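Serine-tRNA ligase (Naegleria fowleri, PDB 6BLJ) probably activates serine with ATP and attaches it to its cognate transfer RNA, as a class II aminoacyl-tRNA synthetase, here caught with adenosine monophosphate. Local coordinates at residues G321-G326 with E403-V408; L189-I194 with T451-V456; N175-V180 with N458-E463; I336-V341 with G358-F363. All coordinates share one frame; numbering follows the deposited sequence.

Interaction 1: residues G321-G326 with E403-V408. With AMP (adenosine monophosphate), chain D.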
# COMPACT_ATOMS: atom_id res chain seq x y z
N GLY A 321 -12.88 -10.45 -6.08
CA GLY A 321 -14.11 -11.21 -6.16
C GLY A 321 -15.14 -10.68 -7.15
O GLY A 321 -16.17 -11.34 -7.34
N LYS A 322 -14.88 -9.54 -7.79
CA LYS A 322 -15.80 -8.97 -8.77
C LYS A 322 -15.28 -9.21 -10.18
O LYS A 322 -14.09 -8.99 -10.44
CB LYS A 322 -15.99 -7.47 -8.52
N ASP A 323 -16.16 -9.64 -11.08
CA ASP A 323 -15.83 -9.82 -12.50
C ASP A 323 -14.55 -10.64 -12.67
O ASP A 323 -13.60 -10.23 -13.34
CB ASP A 323 -15.68 -8.47 -13.21
CG ASP A 323 -16.91 -7.57 -13.04
OD1 ASP A 323 -18.05 -8.05 -13.22
OD2 ASP A 323 -16.73 -6.37 -12.74
N THR A 324 -14.51 -11.82 -12.05
CA THR A 324 -13.29 -12.61 -11.98
C THR A 324 -13.09 -13.52 -13.19
O THR A 324 -12.08 -14.22 -13.25
CB THR A 324 -13.25 -13.45 -10.69
OG1 THR A 324 -14.38 -14.33 -10.64
CG2 THR A 324 -13.29 -12.56 -9.46
N LEU A 325 -14.03 -13.55 -14.13
CA LEU A 325 -13.95 -14.46 -15.27
C LEU A 325 -13.55 -13.70 -16.53
O LEU A 325 -14.27 -12.80 -16.97
CB LEU A 325 -15.29 -15.15 -15.50
CG LEU A 325 -15.94 -15.91 -14.34
CD1 LEU A 325 -17.20 -16.63 -14.84
CD2 LEU A 325 -14.98 -16.88 -13.65
N GLY A 326 -12.41 -14.08 -17.12
CA GLY A 326 -12.05 -13.55 -18.43
C GLY A 326 -11.34 -12.20 -18.35
O GLY A 326 -10.68 -11.87 -17.37
N GLU A 403 -26.84 -7.24 -17.70
CA GLU A 403 -26.64 -7.21 -19.15
C GLU A 403 -26.02 -5.91 -19.65
O GLU A 403 -25.32 -5.92 -20.66
CB GLU A 403 -27.97 -7.46 -19.87
CG GLU A 403 -28.55 -8.86 -19.65
CD GLU A 403 -29.41 -8.97 -18.39
OE1 GLU A 403 -29.63 -7.94 -17.72
OE2 GLU A 403 -29.86 -10.09 -18.07
N TYR A 404 -26.27 -4.78 -18.99
CA TYR A 404 -25.68 -3.50 -19.38
C TYR A 404 -24.49 -3.20 -18.48
O TYR A 404 -24.65 -3.06 -17.26
CB TYR A 404 -26.71 -2.37 -19.31
CG TYR A 404 -27.61 -2.30 -20.53
CD1 TYR A 404 -27.11 -1.83 -21.74
CD2 TYR A 404 -28.93 -2.73 -20.47
CE1 TYR A 404 -27.91 -1.77 -22.88
CE2 TYR A 404 -29.76 -2.68 -21.63
CZ TYR A 404 -29.21 -2.20 -22.82
OH TYR A 404 -29.95 -2.12 -23.98
N ARG A 405 -23.29 -3.09 -19.07
CA ARG A 405 -22.08 -2.80 -18.32
C ARG A 405 -21.30 -1.66 -18.97
O ARG A 405 -21.25 -1.56 -20.20
CB ARG A 405 -21.17 -4.04 -18.20
CG ARG A 405 -21.83 -5.25 -17.52
CD ARG A 405 -22.20 -4.99 -16.06
NE ARG A 405 -21.05 -4.66 -15.21
CZ ARG A 405 -20.22 -5.54 -14.64
NH1 ARG A 405 -20.38 -6.85 -14.80
NH2 ARG A 405 -19.23 -5.10 -13.88
N GLU A 406 -20.67 -0.85 -18.12
CA GLU A 406 -19.95 0.32 -18.60
C GLU A 406 -18.79 -0.07 -19.51
O GLU A 406 -18.00 -0.97 -19.20
CB GLU A 406 -19.46 1.16 -17.41
CG GLU A 406 -18.32 0.57 -16.60
CD GLU A 406 -18.74 -0.53 -15.63
OE1 GLU A 406 -19.94 -0.91 -15.61
OE2 GLU A 406 -17.86 -1.02 -14.88
N LEU A 407 -18.70 0.61 -20.65
CA LEU A 407 -17.57 0.54 -21.58
C LEU A 407 -16.83 1.87 -21.67
O LEU A 407 -15.65 1.88 -22.07
CB LEU A 407 -18.03 0.19 -23.00
CG LEU A 407 -18.38 -1.24 -23.38
CD1 LEU A 407 -18.48 -1.38 -24.90
CD2 LEU A 407 -17.32 -2.14 -22.82
N VAL A 408 -17.50 2.97 -21.36
CA VAL A 408 -17.02 4.34 -21.59
C VAL A 408 -17.44 5.19 -20.40
O VAL A 408 -18.57 5.07 -19.91
CB VAL A 408 -17.59 4.93 -22.89
CG1 VAL A 408 -17.42 6.46 -22.93
CG2 VAL A 408 -16.95 4.27 -24.11
P AMP D . -12.52 4.57 -15.80
O1P AMP D . -12.62 3.85 -14.45
O2P AMP D . -11.29 5.32 -16.12
O3P AMP D . -13.78 5.40 -15.98
O5' AMP D . -12.62 3.41 -16.89
C5' AMP D . -12.72 3.71 -18.28
C4' AMP D . -13.03 2.46 -19.07
O4' AMP D . -11.88 1.57 -19.07
C3' AMP D . -14.16 1.61 -18.53
O3' AMP D . -15.43 2.07 -18.93
C2' AMP D . -13.83 0.22 -19.05
O2' AMP D . -14.22 0.11 -20.41
C1' AMP D . -12.30 0.23 -18.99
N9 AMP D . -11.76 -0.37 -17.75
C8 AMP D . -11.70 0.23 -16.52
N7 AMP D . -11.17 -0.53 -15.58
C5 AMP D . -10.86 -1.71 -16.25
C6 AMP D . -10.27 -2.91 -15.82
N6 AMP D . -9.83 -3.13 -14.57
N1 AMP D . -10.14 -3.90 -16.72
C2 AMP D . -10.53 -3.68 -17.98
N3 AMP D . -11.07 -2.58 -18.51
C4 AMP D . -11.22 -1.62 -17.59
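Arg405 grips Asp323 end-on beside the AMP site in the class II synthetase core, NH1 reaching OD1 at 3.1 Å and NH2 reaching OD2 at 3.0 Å. The carboxylate lies at the edge of the guanidinium, both oxygens are met on their syn sides, and the two planes are turned 35° apart, so the pairing is twisted instead of flat. A weak third bond runs from NH2 of Arg405 to OD1 of Asp323 at 3.2 Å. Arg405 gets there by bending at chi2 and chi3 (-63° and -60°), which folds its chain out from strand 404-412 toward the loop. OD2 of Asp323 also makes a salt bridge to Arg329 of the pocket, so one carboxylate serves two arginines and probably offsets their like charges. Glu406 is modelled in two conformers; in one, its OE1 stands at a long 3.9 Å from Arg405 NE and its OE2 pairs with Arg450. In that conformer the charges form a network running from the loop 321-326 to residues that line the nucleotide site. Phe328 packs against both Asp323 and Arg405. Farther along the strand, a classic beta bulge sets Leu407 and Val408 both opposite Leu391 of strand 387-394. At this bulge the ribose is held by the backbone: AMP O2' donates to Leu407 O at 2.8 Å.

Interaction 2: residues L189-I194 with T451-V456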
# COMPACT_ATOMS: atom_id res chain seq x y z
N LEU A 189 -23.63 -17.41 -25.32
CA LEU A 189 -22.54 -17.70 -24.39
C LEU A 189 -21.92 -16.40 -23.86
O LEU A 189 -22.02 -15.34 -24.48
CB LEU A 189 -21.46 -18.52 -25.08
CG LEU A 189 -21.82 -19.91 -25.62
CD1 LEU A 189 -20.63 -20.49 -26.36
CD2 LEU A 189 -22.19 -20.80 -24.45
N LYS A 190 -21.28 -16.52 -22.71
CA LYS A 190 -20.50 -15.47 -22.06
C LYS A 190 -19.12 -15.33 -22.73
O LYS A 190 -18.57 -16.31 -23.25
CB LYS A 190 -20.32 -15.84 -20.59
CG LYS A 190 -20.10 -14.71 -19.62
CD LYS A 190 -20.16 -15.24 -18.18
CE LYS A 190 -21.48 -15.96 -17.89
NZ LYS A 190 -22.64 -15.04 -17.65
N HIS A 191 -18.53 -14.13 -22.63
CA HIS A 191 -17.28 -13.86 -23.35
C HIS A 191 -16.17 -14.88 -23.02
O HIS A 191 -15.46 -15.32 -23.93
CB HIS A 191 -16.79 -12.43 -23.06
CG HIS A 191 -16.73 -12.08 -21.61
ND1 HIS A 191 -15.66 -12.40 -20.80
CD2 HIS A 191 -17.62 -11.43 -20.81
CE1 HIS A 191 -15.89 -11.97 -19.57
NE2 HIS A 191 -17.08 -11.38 -19.55
N ILE A 192 -16.02 -15.28 -21.75
CA ILE A 192 -14.89 -16.15 -21.41
C ILE A 192 -15.02 -17.51 -22.11
O ILE A 192 -14.03 -18.06 -22.62
CB ILE A 192 -14.73 -16.31 -19.88
CG1 ILE A 192 -13.47 -17.14 -19.57
CG2 ILE A 192 -15.98 -16.97 -19.25
CD1 ILE A 192 -13.21 -17.31 -18.11
N ASP A 193 -16.23 -18.07 -22.17
CA ASP A 193 -16.43 -19.35 -22.84
C ASP A 193 -16.20 -19.23 -24.34
O ASP A 193 -15.58 -20.10 -24.95
CB ASP A 193 -17.83 -19.89 -22.56
CG ASP A 193 -18.05 -20.17 -21.09
OD1 ASP A 193 -17.20 -20.86 -20.50
OD2 ASP A 193 -19.04 -19.68 -20.51
N ILE A 194 -16.69 -18.14 -24.93
CA ILE A 194 -16.47 -17.90 -26.36
C ILE A 194 -14.99 -17.83 -26.67
O ILE A 194 -14.49 -18.49 -27.59
CB ILE A 194 -17.19 -16.61 -26.79
CG1 ILE A 194 -18.71 -16.77 -26.64
CG2 ILE A 194 -16.81 -16.26 -28.21
CD1 ILE A 194 -19.50 -15.47 -26.79
N THR A 451 -14.04 -4.21 -24.61
CA THR A 451 -14.77 -4.09 -25.88
C THR A 451 -14.73 -5.42 -26.65
O THR A 451 -15.73 -5.81 -27.27
CB THR A 451 -14.21 -2.93 -26.72
OG1 THR A 451 -14.43 -1.69 -26.03
CG2 THR A 451 -14.87 -2.83 -28.10
N LEU A 452 -13.60 -6.15 -26.59
CA LEU A 452 -13.53 -7.48 -27.20
C LEU A 452 -14.52 -8.45 -26.56
O LEU A 452 -15.15 -9.24 -27.26
CB LEU A 452 -12.12 -8.08 -27.10
CG LEU A 452 -10.95 -7.59 -27.97
CD1 LEU A 452 -9.68 -8.37 -27.59
CD2 LEU A 452 -11.25 -7.71 -29.48
N CYS A 453 -14.65 -8.42 -25.23
CA CYS A 453 -15.70 -9.21 -24.57
C CYS A 453 -17.08 -8.89 -25.14
O CYS A 453 -17.91 -9.79 -25.35
CB CYS A 453 -15.69 -8.94 -23.07
SG CYS A 453 -14.20 -9.54 -22.24
N CYS A 454 -17.38 -7.61 -25.30
CA CYS A 454 -18.69 -7.20 -25.80
C CYS A 454 -18.88 -7.61 -27.25
O CYS A 454 -19.97 -8.04 -27.64
CB CYS A 454 -18.85 -5.69 -25.64
SG CYS A 454 -20.53 -5.09 -25.92
N ILE A 455 -17.84 -7.47 -28.08
CA ILE A 455 -17.95 -7.86 -29.48
C ILE A 455 -18.23 -9.36 -29.60
O ILE A 455 -19.14 -9.77 -30.31
CB ILE A 455 -16.68 -7.47 -30.25
CG1 ILE A 455 -16.61 -5.95 -30.43
CG2 ILE A 455 -16.63 -8.20 -31.62
CD1 ILE A 455 -15.31 -5.48 -31.07
N VAL A 456 -17.45 -10.19 -28.89
CA VAL A 456 -17.60 -11.62 -29.14
C VAL A 456 -18.97 -12.11 -28.68
O VAL A 456 -19.53 -13.03 -29.30
CB VAL A 456 -16.44 -12.43 -28.50
CG1 VAL A 456 -15.07 -11.97 -29.06
CG2 VAL A 456 -16.48 -12.40 -26.98
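His191 and Cys453 bring the two backbones together, their CA atoms 5.1 Å apart where the first turn of helix 191-197 meets the middle of helix 448-458. Lys190 is at the N-cap position of the first helix, and its carbonyl O accepts from Ile194 N, closing that opening turn. Cys453 lays its thiol over one face of the His191 imidazole: SG is 3.8 Å from the ring centroid, 24° off the normal, and is displaced toward the rim on the ND1 side. Its CB adds a CH-pi contact at 4.0 Å from the same centroid. A chi1 of 51° sets the His191 ring between its own backbone N and carbonyl carbon, turning a face to the cysteine. One turn on, Ile194 and Val456 slide past each other in opposite directions, CG2 of Ile194 lying 3.9 Å from CB of Val456. Ile194 CD1 touches Val456 O at 3.5 Å, and Val456 CG2 rests against His191 CB. Met195 continues this apolar seam, while Glu457 accepts from the backbone N of His191. The whole is a buried helix-helix packing of helix 191-197 on helix 448-458 of the class II core, the Cys453 side chain about 8 Å from AMP.

Interaction 3: residues N175-V180 with N458-E463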
# COMPACT_ATOMS: atom_id res chain seq x y z
N ASN A 175 -29.82 -2.31 -31.40
CA ASN A 175 -30.74 -3.45 -31.46
C ASN A 175 -30.12 -4.61 -30.70
O ASN A 175 -29.43 -5.44 -31.29
CB ASN A 175 -31.04 -3.82 -32.90
CG ASN A 175 -31.54 -2.62 -33.70
OD1 ASN A 175 -30.85 -2.12 -34.59
ND2 ASN A 175 -32.71 -2.13 -33.36
N PRO A 176 -30.34 -4.69 -29.38
CA PRO A 176 -29.71 -5.76 -28.59
C PRO A 176 -30.32 -7.11 -28.91
O PRO A 176 -31.53 -7.30 -28.78
CB PRO A 176 -29.98 -5.34 -27.14
CG PRO A 176 -31.13 -4.38 -27.21
CD PRO A 176 -31.08 -3.72 -28.55
N ARG A 177 -29.48 -8.05 -29.32
CA ARG A 177 -29.97 -9.39 -29.60
C ARG A 177 -30.47 -10.04 -28.31
O ARG A 177 -29.93 -9.78 -27.23
CB ARG A 177 -28.86 -10.24 -30.23
CG ARG A 177 -27.73 -10.69 -29.22
CD ARG A 177 -26.58 -11.36 -29.98
NE ARG A 177 -26.92 -12.74 -30.33
CZ ARG A 177 -26.15 -13.54 -31.07
NH1 ARG A 177 -25.01 -13.09 -31.59
NH2 ARG A 177 -26.55 -14.78 -31.33
N PRO A 178 -31.53 -10.86 -28.39
CA PRO A 178 -32.03 -11.54 -27.19
C PRO A 178 -31.01 -12.55 -26.67
O PRO A 178 -30.20 -13.10 -27.41
CB PRO A 178 -33.30 -12.25 -27.68
CG PRO A 178 -33.20 -12.31 -29.16
CD PRO A 178 -32.25 -11.24 -29.62
N LYS A 179 -31.07 -12.78 -25.36
CA LYS A 179 -30.18 -13.76 -24.75
C LYS A 179 -30.44 -15.15 -25.28
O LYS A 179 -29.51 -15.94 -25.47
CB LYS A 179 -30.33 -13.71 -23.22
CG LYS A 179 -30.13 -12.29 -22.66
CD LYS A 179 -30.21 -12.22 -21.13
CE LYS A 179 -28.90 -12.61 -20.49
NZ LYS A 179 -28.90 -12.35 -19.02
N VAL A 180 -31.71 -15.46 -25.56
CA VAL A 180 -32.13 -16.73 -26.13
C VAL A 180 -32.78 -16.44 -27.47
O VAL A 180 -33.71 -15.63 -27.56
CB VAL A 180 -33.09 -17.48 -25.19
CG1 VAL A 180 -33.53 -18.78 -25.81
CG2 VAL A 180 -32.39 -17.75 -23.85
N ASN A 458 -21.85 -10.24 -28.76
CA ASN A 458 -22.89 -9.76 -29.66
C ASN A 458 -22.78 -10.35 -31.06
O ASN A 458 -23.80 -10.41 -31.76
CB ASN A 458 -22.86 -8.24 -29.74
CG ASN A 458 -23.50 -7.60 -28.53
OD1 ASN A 458 -24.73 -7.56 -28.41
ND2 ASN A 458 -22.67 -7.16 -27.59
N TYR A 459 -21.60 -10.81 -31.47
CA TYR A 459 -21.37 -11.34 -32.82
C TYR A 459 -21.19 -12.86 -32.84
O TYR A 459 -20.79 -13.41 -33.87
CB TYR A 459 -20.15 -10.65 -33.45
CG TYR A 459 -20.47 -9.25 -33.94
CD1 TYR A 459 -20.85 -9.02 -35.26
CD2 TYR A 459 -20.44 -8.15 -33.07
CE1 TYR A 459 -21.17 -7.73 -35.72
CE2 TYR A 459 -20.77 -6.86 -33.52
CZ TYR A 459 -21.13 -6.66 -34.85
OH TYR A 459 -21.46 -5.40 -35.32
N GLN A 460 -21.49 -13.54 -31.74
CA GLN A 460 -21.34 -14.98 -31.68
C GLN A 460 -22.37 -15.68 -32.57
O GLN A 460 -23.45 -15.15 -32.82
CB GLN A 460 -21.47 -15.47 -30.23
CG GLN A 460 -22.87 -15.32 -29.65
CD GLN A 460 -22.96 -15.78 -28.20
OE1 GLN A 460 -22.87 -16.98 -27.90
NE2 GLN A 460 -23.11 -14.82 -27.29
N THR A 461 -22.01 -16.85 -33.05
CA THR A 461 -22.91 -17.78 -33.71
C THR A 461 -22.69 -19.13 -33.06
O THR A 461 -21.80 -19.28 -32.22
CB THR A 461 -22.63 -17.86 -35.22
OG1 THR A 461 -21.52 -18.73 -35.45
CG2 THR A 461 -22.32 -16.48 -35.79
N PRO A 462 -23.48 -20.16 -33.41
CA PRO A 462 -23.16 -21.50 -32.89
C PRO A 462 -21.81 -22.02 -33.36
O PRO A 462 -21.30 -22.98 -32.77
CB PRO A 462 -24.30 -22.38 -33.42
CG PRO A 462 -25.44 -21.41 -33.63
CD PRO A 462 -24.79 -20.15 -34.10
N GLU A 463 -21.23 -21.43 -34.40
CA GLU A 463 -20.01 -21.95 -35.00
C GLU A 463 -18.76 -21.13 -34.69
O GLU A 463 -17.64 -21.61 -34.92
CB GLU A 463 -20.17 -22.03 -36.53
CG GLU A 463 -21.32 -22.92 -37.02
CD GLU A 463 -21.37 -24.28 -36.35
OE1 GLU A 463 -20.31 -24.91 -36.17
OE2 GLU A 463 -22.49 -24.73 -36.00
O HOH W 1 -26.87 -7.33 -30.23
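Arg177 points its guanidinium edge at two backbone carbonyls just where the chain leaves helix 448-458. NH1 donates to both, at 2.9 Å to Gln460 O and 2.9 Å to Asn458 O. The two bonds differ in approach: Gln460 O is met in its carbonyl plane on a lone pair, whereas at Asn458 O the nitrogen stands well above the carbonyl plane. Both oxygens lie close to the plane of the guanidinium. NH2 adds a weak bond to Gln460 O. The side chain reaches this place through a bend at chi3 (-79°), which brings CD alongside Asn458 O, while Gln460 CG lies over one guanidinium face, 3.6 Å from NH1. The guanidinium and the Gln460 amide planes are 59° apart, and the amide itself is engaged elsewhere, OE1 with Leu189 N. A water bridges the backbone N of Arg177, from which it accepts at 2.9 Å, and the side-chain OD1 of Asn458, 2.8 Å away, to which it probably donates. Asn458 ND2 bonds back to Cys454 O of its own helix and to Trp394 O. The contact thereby ties the loop after strand 168-173 to the exit of helix 448-458, beside Trp394 of strand 387-394, whose NE1 donates to Arg177 O.

Interaction 4: residues I336-V341 with G358-F363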
# COMPACT_ATOMS: atom_id res chain seq x y z
N ILE A 336 -7.84 3.53 -25.83
CA ILE A 336 -7.78 4.75 -26.64
C ILE A 336 -8.69 5.77 -25.98
O ILE A 336 -9.87 5.49 -25.74
CB ILE A 336 -8.22 4.49 -28.09
CG1 ILE A 336 -7.44 3.30 -28.69
CG2 ILE A 336 -8.09 5.77 -28.92
CD1 ILE A 336 -5.95 3.44 -28.69
N GLU A 337 -8.14 6.94 -25.69
CA GLU A 337 -8.75 7.94 -24.83
C GLU A 337 -8.91 9.26 -25.58
O GLU A 337 -8.01 9.68 -26.32
CB GLU A 337 -7.88 8.14 -23.56
CG GLU A 337 -8.41 9.14 -22.54
CD GLU A 337 -9.51 8.55 -21.66
OE1 GLU A 337 -9.86 7.36 -21.83
OE2 GLU A 337 -10.01 9.28 -20.78
N GLN A 338 -10.07 9.90 -25.43
CA GLN A 338 -10.27 11.29 -25.85
C GLN A 338 -9.88 12.21 -24.70
O GLN A 338 -10.31 12.00 -23.57
CB GLN A 338 -11.72 11.58 -26.23
CG GLN A 338 -12.32 10.74 -27.34
CD GLN A 338 -13.80 11.10 -27.54
OE1 GLN A 338 -14.11 12.13 -28.12
NE2 GLN A 338 -14.70 10.26 -27.06
N PHE A 339 -9.06 13.22 -25.00
CA PHE A 339 -8.63 14.20 -24.01
C PHE A 339 -8.65 15.58 -24.66
O PHE A 339 -8.07 15.77 -25.73
CB PHE A 339 -7.22 13.88 -23.48
CG PHE A 339 -6.78 14.76 -22.33
CD1 PHE A 339 -6.27 16.04 -22.55
CD2 PHE A 339 -6.88 14.30 -21.02
CE1 PHE A 339 -5.88 16.85 -21.49
CE2 PHE A 339 -6.50 15.10 -19.95
CZ PHE A 339 -6.00 16.38 -20.19
N VAL A 340 -9.35 16.54 -24.04
CA VAL A 340 -9.53 17.86 -24.65
C VAL A 340 -9.28 18.97 -23.63
O VAL A 340 -9.77 18.90 -22.50
CB VAL A 340 -10.93 18.03 -25.28
CG1 VAL A 340 -11.02 19.38 -26.01
CG2 VAL A 340 -11.23 16.89 -26.25
N VAL A 341 -8.53 19.99 -24.05
CA VAL A 341 -8.38 21.25 -23.33
C VAL A 341 -9.24 22.29 -24.04
O VAL A 341 -9.11 22.47 -25.26
CB VAL A 341 -6.91 21.70 -23.29
CG1 VAL A 341 -6.74 22.95 -22.42
CG2 VAL A 341 -5.97 20.55 -22.85
N GLY A 358 -20.65 12.09 -27.93
CA GLY A 358 -21.12 11.81 -29.28
C GLY A 358 -20.12 11.04 -30.12
O GLY A 358 -20.50 10.20 -30.94
N ASN A 359 -18.83 11.35 -29.97
CA ASN A 359 -17.79 10.58 -30.65
C ASN A 359 -17.82 9.11 -30.24
O ASN A 359 -17.71 8.21 -31.08
CB ASN A 359 -16.40 11.17 -30.37
CG ASN A 359 -16.18 12.52 -31.06
OD1 ASN A 359 -16.86 12.84 -32.03
ND2 ASN A 359 -15.23 13.28 -30.57
N SER A 360 -17.94 8.84 -28.93
CA SER A 360 -17.96 7.46 -28.47
C SER A 360 -19.20 6.73 -28.96
O SER A 360 -19.13 5.57 -29.37
CB SER A 360 -17.86 7.41 -26.94
OG SER A 360 -16.61 7.96 -26.52
N GLU A 361 -20.35 7.41 -28.93
CA GLU A 361 -21.58 6.84 -29.47
C GLU A 361 -21.43 6.48 -30.94
O GLU A 361 -21.81 5.38 -31.36
CB GLU A 361 -22.74 7.82 -29.29
CG GLU A 361 -23.22 7.98 -27.86
CD GLU A 361 -24.54 8.71 -27.82
OE1 GLU A 361 -25.55 8.12 -28.26
OE2 GLU A 361 -24.57 9.88 -27.38
N ALA A 362 -20.90 7.41 -31.75
CA ALA A 362 -20.68 7.10 -33.17
C ALA A 362 -19.72 5.92 -33.32
O ALA A 362 -19.87 5.09 -34.22
CB ALA A 362 -20.14 8.32 -33.91
N PHE A 363 -18.73 5.81 -32.43
CA PHE A 363 -17.80 4.69 -32.51
C PHE A 363 -18.53 3.36 -32.32
O PHE A 363 -18.38 2.45 -33.13
CB PHE A 363 -16.68 4.86 -31.48
CG PHE A 363 -15.59 3.81 -31.60
CD1 PHE A 363 -14.67 3.86 -32.63
CD2 PHE A 363 -15.49 2.79 -30.67
CE1 PHE A 363 -13.65 2.91 -32.72
CE2 PHE A 363 -14.48 1.83 -30.76
CZ PHE A 363 -13.57 1.89 -31.80
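Gln338 and Asn359 meet because both set CG beside their own backbone N, with chi1 of -58° and -71°, and because Gln338 then runs on fully extended from strand to helix. The strand is 332-342 of the mixed, largely antiparallel sheet in the class II synthetase core, and helix 348-366 packs across one face of it. The two amides cross at an angle, their planes 42° apart. Asn359 ND2 donates to Gln338 OE1 at 2.9 Å in a nearly straight bond. The acceptor lies in the amide plane of Asn359, but the donor is tilted out of the carbonyl plane of Gln338. Asn359 CB packs against the same oxygen, 3.4 Å from OE1. The other end of the Gln338 amide bonds to Met356 O, one turn before Ser360, so both halves of the group have partners on the helix and its rotation is fixed. These polar groups are buried, and Tyr241 packs against both Gln338 and Asn359, while Leu236 of helix 220-238 touches Gln338. Ser360 approaches the NE2 end, yet its hydroxyl is bonded to Thr444 O of the neighbouring strand 436-447. Ser360 OG is 3.0 Å from Gln338 NE2, at an angle too poor for a hydrogen bond.

Overall arrangement
Interactions 1, 2 and 3 are clustered, each touching the other two, interaction 2 with its centre 11 Å from those of both others. The loop of interaction 1 meets the first helix of interaction 2 where Leu325 O lies 3.2 Å from His191 CE1. Interaction 3 joins interaction 1 through a salt bridge, Lys179 NZ to Glu403 OE2 at 2.6 Å, and packs on interaction 2 where Ile194 CD1 lies 3.7 Å from Gln460 NE2. Interaction 4 shares the sheet with interaction 1, Val408 CG1 reaching Ser360 OG at 4.0 Å. Interaction 1 borders AMP directly; the side chains of Cys453, Ser360 and Asn458 are about 8, 10 and 13 Å away.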